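Local coordinates for protein cyclic GMP-AMP synthase-like receptor (Tribolium castaneum, PDB 7LT2) that senses double-stranded RNA and, once activated, makes the cyclic dinucleotide 2',3'-cGAMP from ATP and GTP to trigger innate immune signalling, at residues W97-L107 against F118-L129. Sequence-based numbering, arbitrary orientation.
Sequences WLKLNNLDGWL and FRKKFLADNDFL
W97 meets F128 obliquely, CE3 lying 3.8 Å from F128 CE1 with the ring planes 85° apart; R238 makes cation-pi contacts with both rings. At L98 the backbone takes over: its O accepts from L129 N at 2.8 Å, nearly straight, while water 1 links L98 N to L129 O and the two leucine side chains run alongside each other. K99 faces F128 as the non-hydrogen-bonded pair of a single antiparallel bridge. Its CB rests over the F128 ring face, 3.9 Å from the centroid, a CH-pi contact. With CG between the backbone N and carbonyl carbon (chi1 59°), the K99 chain runs alongside that ring, bringing CD near CZ. L100 N closes the bridge on D127 O at 3.1 Å, and the L100 methyls divide, CD1 packing on L123 and CD2 on F118. L103 then reaches tip to tip to L123, CD2 to CD1 3.7 Å, the same CD2 also lying over one face of the R119 guanidinium. Beside it, D104 OD1 takes both NH1 and NH2 of R119, end-on, NH2 at 2.9 Å, with the carboxylate turned 86° from the guanidinium plane. The adjoining NE/NH2 edge pairs side-on with D127, NE to OD1 at 2.8 Å and NH2 to OD2 at 2.9 Å, so NH2 serves both carboxylates. Water 2 joins D127 OD2 to L100 O and L103 N. Chemically, a single antiparallel bridge and an aspartate-arginine-aspartate network join strand 95-100 and the start of helix 103-107 to segment 118-129, the arginine charge plausibly easing repulsion between the aspartates.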
ATOM      1  N   TRP A  97       7.154  13.324 -14.180  1.00 25.22           N
ATOM      2  CA  TRP A  97       6.475  14.604 -14.285  1.00 22.60           C
ATOM      3  C   TRP A  97       5.240  14.441 -15.160  1.00 21.04           C
ATOM      4  O   TRP A  97       5.188  13.565 -16.029  1.00 23.57           O
ATOM      5  CB  TRP A  97       7.392  15.680 -14.880  1.00 24.29           C
ATOM      6  CG  TRP A  97       8.538  16.067 -14.000  1.00 26.52           C
ATOM      7  CD1 TRP A  97       8.802  15.611 -12.744  1.00 30.35           C
ATOM      8  CD2 TRP A  97       9.580  17.002 -14.315  1.00 31.01           C
ATOM      9  NE1 TRP A  97       9.942  16.204 -12.255  1.00 30.44           N
ATOM     10  CE2 TRP A  97      10.439  17.060 -13.201  1.00 32.76           C
ATOM     11  CE3 TRP A  97       9.868  17.794 -15.431  1.00 34.81           C
ATOM     12  CZ2 TRP A  97      11.569  17.878 -13.169  1.00 35.95           C
ATOM     13  CZ3 TRP A  97      10.992  18.607 -15.398  1.00 35.01           C
ATOM     14  CH2 TRP A  97      11.827  18.642 -14.275  1.00 33.58           C
ATOM     15  N   LEU A  98       4.245  15.291 -14.927  1.00 19.70           N
ATOM     16  CA  LEU A  98       2.995  15.237 -15.675  1.00 21.11           C
ATOM     17  C   LEU A  98       2.607  16.657 -16.051  1.00 23.47           C
ATOM     18  O   LEU A  98       2.391  17.494 -15.172  1.00 25.62           O
ATOM     19  CB  LEU A  98       1.890  14.564 -14.849  1.00 23.79           C
ATOM     20  CG  LEU A  98       0.624  14.030 -15.537  1.00 26.81           C
ATOM     21  CD1 LEU A  98      -0.314  15.143 -15.973  1.00 28.94           C
ATOM     22  CD2 LEU A  98       0.965  13.135 -16.720  1.00 26.73           C
ATOM     23  N   LYS A  99       2.518  16.930 -17.348  1.00 21.57           N
ATOM     24  CA  LYS A  99       2.111  18.243 -17.816  1.00 21.58           C
ATOM     25  C   LYS A  99       0.935  18.101 -18.772  1.00 21.17           C
ATOM     26  O   LYS A  99       0.707  17.044 -19.365  1.00 23.86           O
ATOM     27  CB  LYS A  99       3.271  18.995 -18.496  1.00 25.34           C
ATOM     28  CG  LYS A  99       3.883  18.290 -19.692  1.00 30.27           C
ATOM     29  CD  LYS A  99       4.895  19.197 -20.385  1.00 35.47           C
ATOM     30  CE  LYS A  99       5.809  18.415 -21.317  1.00 48.28           C
ATOM     31  NZ  LYS A  99       5.066  17.738 -22.417  1.00 47.48           N
ATOM     32  N   LEU A 100       0.169  19.176 -18.891  1.00 24.91           N
ATOM     33  CA  LEU A 100      -0.984  19.219 -19.779  1.00 22.72           C
ATOM     34  C   LEU A 100      -0.656  20.134 -20.949  1.00 23.38           C
ATOM     35  O   LEU A 100      -0.224  21.274 -20.744  1.00 25.85           O
ATOM     36  CB  LEU A 100      -2.237  19.715 -19.048  1.00 22.76           C
ATOM     37  CG  LEU A 100      -2.924  18.829 -18.000  1.00 27.64           C
ATOM     38  CD1 LEU A 100      -2.085  18.670 -16.737  1.00 31.99           C
ATOM     39  CD2 LEU A 100      -4.298  19.390 -17.656  1.00 24.75           C
ATOM     40  N   ASN A 101      -0.851  19.634 -22.169  1.00 21.81           N
ATOM     41  CA  ASN A 101      -0.530  20.408 -23.364  1.00 22.50           C
ATOM     42  C   ASN A 101      -1.728  21.120 -23.982  1.00 25.56           C
ATOM     43  O   ASN A 101      -1.537  21.912 -24.912  1.00 25.04           O
ATOM     44  CB  ASN A 101       0.117  19.506 -24.426  1.00 28.65           C
ATOM     45  CG  ASN A 101       1.572  19.190 -24.121  1.00 33.01           C
ATOM     46  OD1 ASN A 101       2.237  19.917 -23.385  1.00 33.68           O
ATOM     47  ND2 ASN A 101       2.073  18.106 -24.699  1.00 35.82           N
ATOM     48  N   ASN A 102      -2.950  20.875 -23.498  1.00 25.77           N
ATOM     49  CA  ASN A 102      -4.135  21.430 -24.150  1.00 26.98           C
ATOM     50  C   ASN A 102      -5.254  21.675 -23.136  1.00 23.31           C
ATOM     51  O   ASN A 102      -6.430  21.429 -23.416  1.00 22.29           O
ATOM     52  CB  ASN A 102      -4.628  20.510 -25.273  1.00 23.62           C
ATOM     53  CG  ASN A 102      -5.671  21.176 -26.170  1.00 28.01           C
ATOM     54  OD1 ASN A 102      -5.551  22.347 -26.515  1.00 31.04           O
ATOM     55  ND2 ASN A 102      -6.709  20.425 -26.530  1.00 29.23           N
ATOM     56  N   LEU A 103      -4.907  22.181 -21.950  1.00 24.52           N
ATOM     57  CA  LEU A 103      -5.953  22.480 -20.976  1.00 22.88           C
ATOM     58  C   LEU A 103      -6.903  23.555 -21.494  1.00 21.78           C
ATOM     59  O   LEU A 103      -8.118  23.465 -21.291  1.00 21.54           O
ATOM     60  CB  LEU A 103      -5.351  22.910 -19.635  1.00 20.21           C
ATOM     61  CG  LEU A 103      -6.414  23.221 -18.573  1.00 18.94           C
ATOM     62  CD1 LEU A 103      -7.354  22.041 -18.398  1.00 21.78           C
ATOM     63  CD2 LEU A 103      -5.787  23.609 -17.234  1.00 20.10           C
ATOM     64  N   ASP A 104      -6.368  24.580 -22.162  1.00 22.85           N
ATOM     65  CA  ASP A 104      -7.226  25.645 -22.675  1.00 24.16           C
ATOM     66  C   ASP A 104      -8.260  25.104 -23.653  1.00 25.55           C
ATOM     67  O   ASP A 104      -9.427  25.504 -23.614  1.00 25.30           O
ATOM     68  CB  ASP A 104      -6.386  26.728 -23.343  1.00 22.76           C
ATOM     69  CG  ASP A 104      -5.604  27.558 -22.348  1.00 28.04           C
ATOM     70  OD1 ASP A 104      -5.780  27.359 -21.129  1.00 26.96           O
ATOM     71  OD2 ASP A 104      -4.814  28.416 -22.791  1.00 30.30           O
ATOM     72  N   GLY A 105      -7.849  24.208 -24.550  1.00 23.94           N
ATOM     73  CA  GLY A 105      -8.799  23.630 -25.484  1.00 25.50           C
ATOM     74  C   GLY A 105      -9.877  22.821 -24.798  1.00 24.10           C
ATOM     75  O   GLY A 105     -11.025  22.808 -25.246  1.00 27.26           O
ATOM     76  N   TRP A 106      -9.527  22.141 -23.702  1.00 20.89           N
ATOM     77  CA  TRP A 106     -10.535  21.433 -22.924  1.00 21.53           C
ATOM     78  C   TRP A 106     -11.495  22.408 -22.251  1.00 23.74           C
ATOM     79  O   TRP A 106     -12.704  22.159 -22.199  1.00 22.39           O
ATOM     80  CB  TRP A 106      -9.852  20.530 -21.891  1.00 20.44           C
ATOM     81  CG  TRP A 106     -10.803  19.878 -20.933  1.00 19.02           C
ATOM     82  CD1 TRP A 106     -10.848  20.046 -19.578  1.00 22.28           C
ATOM     83  CD2 TRP A 106     -11.861  18.968 -21.261  1.00 21.43           C
ATOM     84  NE1 TRP A 106     -11.860  19.288 -19.042  1.00 23.15           N
ATOM     85  CE2 TRP A 106     -12.499  18.620 -20.055  1.00 21.99           C
ATOM     86  CE3 TRP A 106     -12.322  18.408 -22.455  1.00 24.48           C
ATOM     87  CZ2 TRP A 106     -13.577  17.737 -20.009  1.00 19.53           C
ATOM     88  CZ3 TRP A 106     -13.394  17.533 -22.408  1.00 24.45           C
ATOM     89  CH2 TRP A 106     -14.006  17.202 -21.191  1.00 23.19           C
ATOM     90  N   LEU A 107     -10.975  23.523 -21.725  1.00 20.32           N
ATOM     91  CA  LEU A 107     -11.847  24.497 -21.075  1.00 20.14           C
ATOM     92  C   LEU A 107     -12.849  25.092 -22.056  1.00 24.53           C
ATOM     93  O   LEU A 107     -13.948  25.488 -21.651  1.00 28.98           O
ATOM     94  CB  LEU A 107     -11.010  25.597 -20.418  1.00 21.75           C
ATOM     95  CG  LEU A 107     -10.027  25.132 -19.338  1.00 23.20           C
ATOM     96  CD1 LEU A 107      -9.220  26.308 -18.793  1.00 26.30           C
ATOM     97  CD2 LEU A 107     -10.757  24.406 -18.218  1.00 23.88           C
ATOM     98  N   PHE A 118      -9.411  24.222 -12.371  1.00 18.35           N
ATOM     99  CA  PHE A 118      -8.441  23.130 -12.304  1.00 22.05           C
ATOM    100  C   PHE A 118      -7.009  23.657 -12.295  1.00 19.45           C
ATOM    101  O   PHE A 118      -6.179  23.215 -11.494  1.00 17.22           O
ATOM    102  CB  PHE A 118      -8.643  22.151 -13.467  1.00 19.14           C
ATOM    103  CG  PHE A 118      -7.722  20.955 -13.416  1.00 17.01           C
ATOM    104  CD1 PHE A 118      -8.079  19.827 -12.695  1.00 17.65           C
ATOM    105  CD2 PHE A 118      -6.503  20.964 -14.078  1.00 20.04           C
ATOM    106  CE1 PHE A 118      -7.235  18.727 -12.629  1.00 21.24           C
ATOM    107  CE2 PHE A 118      -5.652  19.866 -14.014  1.00 19.54           C
ATOM    108  CZ  PHE A 118      -6.021  18.746 -13.288  1.00 19.93           C
ATOM    109  N   ARG A 119      -6.698  24.602 -13.186  1.00 18.70           N
ATOM    110  CA  ARG A 119      -5.347  25.147 -13.243  1.00 17.48           C
ATOM    111  C   ARG A 119      -4.949  25.781 -11.912  1.00 20.16           C
ATOM    112  O   ARG A 119      -3.877  25.488 -11.368  1.00 20.73           O
ATOM    113  CB  ARG A 119      -5.243  26.161 -14.389  1.00 19.62           C
ATOM    114  CG  ARG A 119      -3.872  26.789 -14.530  1.00 23.16           C
ATOM    115  CD  ARG A 119      -3.779  27.689 -15.761  1.00 24.69           C
ATOM    116  NE  ARG A 119      -3.546  26.936 -16.991  1.00 26.34           N
ATOM    117  CZ  ARG A 119      -4.282  27.033 -18.092  1.00 26.58           C
ATOM    118  NH1 ARG A 119      -5.327  27.842 -18.159  1.00 30.51           N
ATOM    119  NH2 ARG A 119      -3.947  26.318 -19.160  1.00 22.48           N
ATOM    120  N   LYS A 120      -5.809  26.650 -11.366  1.00 18.90           N
ATOM    121  CA  LYS A 120      -5.509  27.300 -10.092  1.00 24.75           C
ATOM    122  C   LYS A 120      -5.266  26.283  -8.990  1.00 23.16           C
ATOM    123  O   LYS A 120      -4.391  26.478  -8.138  1.00 24.41           O
ATOM    124  CB  LYS A 120      -6.658  28.214  -9.659  1.00 27.31           C
ATOM    125  CG  LYS A 120      -6.924  29.437 -10.481  1.00 36.49           C
ATOM    126  CD  LYS A 120      -7.998  30.253  -9.768  1.00 35.40           C
ATOM    127  CE  LYS A 120      -8.960  30.879 -10.740  1.00 36.77           C
ATOM    128  NZ  LYS A 120      -9.629  29.836 -11.547  1.00 25.88           N
ATOM    129  N   LYS A 121      -6.058  25.211  -8.968  1.00 19.82           N
ATOM    130  CA  LYS A 121      -6.052  24.297  -7.829  1.00 20.87           C
ATOM    131  C   LYS A 121      -4.960  23.241  -7.917  1.00 21.01           C
ATOM    132  O   LYS A 121      -4.500  22.760  -6.876  1.00 20.84           O
ATOM    133  CB  LYS A 121      -7.408  23.596  -7.694  1.00 27.36           C
ATOM    134  CG  LYS A 121      -8.581  24.511  -7.384  1.00 29.31           C
ATOM    135  CD  LYS A 121      -8.384  25.271  -6.090  1.00 36.60           C
ATOM    136  CE  LYS A 121      -9.606  26.119  -5.764  1.00 40.63           C
ATOM    137  NZ  LYS A 121     -10.840  25.296  -5.655  1.00 44.53           N
ATOM    138  N   PHE A 122      -4.533  22.859  -9.124  1.00 18.38           N
ATOM    139  CA  PHE A 122      -3.666  21.699  -9.289  1.00 17.16           C
ATOM    140  C   PHE A 122      -2.329  21.961  -9.968  1.00 20.58           C
ATOM    141  O   PHE A 122      -1.412  21.151  -9.788  1.00 18.82           O
ATOM    142  CB  PHE A 122      -4.372  20.602 -10.102  1.00 15.82           C
ATOM    143  CG  PHE A 122      -5.524  19.954  -9.403  1.00 18.11           C
ATOM    144  CD1 PHE A 122      -6.807  20.461  -9.537  1.00 20.31           C
ATOM    145  CD2 PHE A 122      -5.335  18.807  -8.647  1.00 17.82           C
ATOM    146  CE1 PHE A 122      -7.882  19.843  -8.914  1.00 18.08           C
ATOM    147  CE2 PHE A 122      -6.403  18.189  -8.020  1.00 20.77           C
ATOM    148  CZ  PHE A 122      -7.678  18.710  -8.154  1.00 17.62           C
ATOM    149  N   LEU A 123      -2.189  23.027 -10.754  1.00 19.61           N
ATOM    150  CA  LEU A 123      -1.076  23.155 -11.682  1.00 20.12           C
ATOM    151  C   LEU A 123      -0.112  24.253 -11.258  1.00 22.86           C
ATOM    152  O   LEU A 123      -0.527  25.318 -10.790  1.00 25.72           O
ATOM    153  CB  LEU A 123      -1.578  23.443 -13.099  1.00 19.77           C
ATOM    154  CG  LEU A 123      -2.515  22.372 -13.655  1.00 18.89           C
ATOM    155  CD1 LEU A 123      -2.928  22.718 -15.089  1.00 21.16           C
ATOM    156  CD2 LEU A 123      -1.848  20.997 -13.582  1.00 19.04           C
ATOM    157  N   ALA A 124       1.172  23.984 -11.434  1.00 23.14           N
ATOM    158  CA  ALA A 124       2.211  24.977 -11.210  1.00 26.07           C
ATOM    159  C   ALA A 124       2.511  25.666 -12.541  1.00 34.75           C
ATOM    160  O   ALA A 124       1.714  25.596 -13.480  1.00 32.31           O
ATOM    161  CB  ALA A 124       3.443  24.315 -10.589  1.00 27.17           C
ATOM    162  N   ASP A 125       3.657  26.335 -12.637  1.00 31.05           N
ATOM    163  CA  ASP A 125       4.026  27.004 -13.876  1.00 40.26           C
ATOM    164  C   ASP A 125       4.149  25.999 -15.014  1.00 32.57           C
ATOM    165  O   ASP A 125       4.600  24.865 -14.821  1.00 36.56           O
ATOM    166  CB  ASP A 125       5.337  27.770 -13.684  1.00 38.17           C
ATOM    167  CG  ASP A 125       6.372  26.980 -12.897  1.00 52.34           C
ATOM    168  OD1 ASP A 125       6.284  25.732 -12.862  1.00 51.87           O
ATOM    169  OD2 ASP A 125       7.272  27.612 -12.304  1.00 63.59           O
ATOM    170  N   ASN A 126       3.717  26.420 -16.203  1.00 32.06           N
ATOM    171  CA  ASN A 126       3.747  25.626 -17.430  1.00 33.16           C
ATOM    172  C   ASN A 126       2.810  24.424 -17.377  1.00 27.54           C
ATOM    173  O   ASN A 126       3.004  23.452 -18.119  1.00 30.18           O
ATOM    174  CB  ASN A 126       5.173  25.173 -17.771  1.00 39.34           C
ATOM    175  CG  ASN A 126       6.109  26.341 -18.021  1.00 53.72           C
ATOM    176  OD1 ASN A 126       5.990  27.040 -19.028  1.00 50.06           O
ATOM    177  ND2 ASN A 126       7.051  26.555 -17.106  1.00 49.13           N
ATOM    178  N   ASP A 127       1.796  24.478 -16.514  1.00 25.08           N
ATOM    179  CA  ASP A 127       0.739  23.462 -16.444  1.00 23.43           C
ATOM    180  C   ASP A 127       1.289  22.090 -16.058  1.00 27.39           C
ATOM    181  O   ASP A 127       0.834  21.056 -16.555  1.00 22.08           O
ATOM    182  CB  ASP A 127      -0.046  23.385 -17.755  1.00 22.30           C
ATOM    183  CG  ASP A 127      -1.030  24.533 -17.912  1.00 31.18           C
ATOM    184  OD1 ASP A 127      -1.229  25.284 -16.934  1.00 26.93           O
ATOM    185  OD2 ASP A 127      -1.605  24.687 -19.013  1.00 34.69           O
ATOM    186  N   PHE A 128       2.269  22.075 -15.156  1.00 27.19           N
ATOM    187  CA  PHE A 128       2.728  20.833 -14.550  1.00 25.38           C
ATOM    188  C   PHE A 128       1.860  20.506 -13.345  1.00 24.04           C
ATOM    189  O   PHE A 128       1.573  21.384 -12.526  1.00 23.10           O
ATOM    190  CB  PHE A 128       4.191  20.930 -14.125  1.00 24.12           C
ATOM    191  CG  PHE A 128       5.165  20.719 -15.245  1.00 29.98           C
ATOM    192  CD1 PHE A 128       5.610  19.447 -15.559  1.00 30.69           C
ATOM    193  CD2 PHE A 128       5.642  21.795 -15.981  1.00 28.62           C
ATOM    194  CE1 PHE A 128       6.514  19.247 -16.588  1.00 32.06           C
ATOM    195  CE2 PHE A 128       6.546  21.599 -17.012  1.00 35.94           C
ATOM    196  CZ  PHE A 128       6.980  20.326 -17.316  1.00 31.94           C
ATOM    197  N   LEU A 129       1.437  19.248 -13.251  1.00 21.68           N
ATOM    198  CA  LEU A 129       0.722  18.774 -12.074  1.00 20.60           C
ATOM    199  C   LEU A 129       1.617  18.897 -10.850  1.00 19.01           C
ATOM    200  O   LEU A 129       2.769  18.455 -10.866  1.00 20.68           O
ATOM    201  CB  LEU A 129       0.300  17.317 -12.263  1.00 21.05           C
ATOM    202  CG  LEU A 129      -1.167  16.951 -12.484  1.00 29.91           C
ATOM    203  CD1 LEU A 129      -1.341  15.433 -12.364  1.00 24.71           C
ATOM    204  CD2 LEU A 129      -2.095  17.686 -11.521  1.00 26.09           C
TER
HETATM  205  O   HOH W   1       4.591  17.222 -12.675  1.00 22.02           O
HETATM  206  O   HOH W   2      -2.330  23.111 -21.161  1.00 25.11           O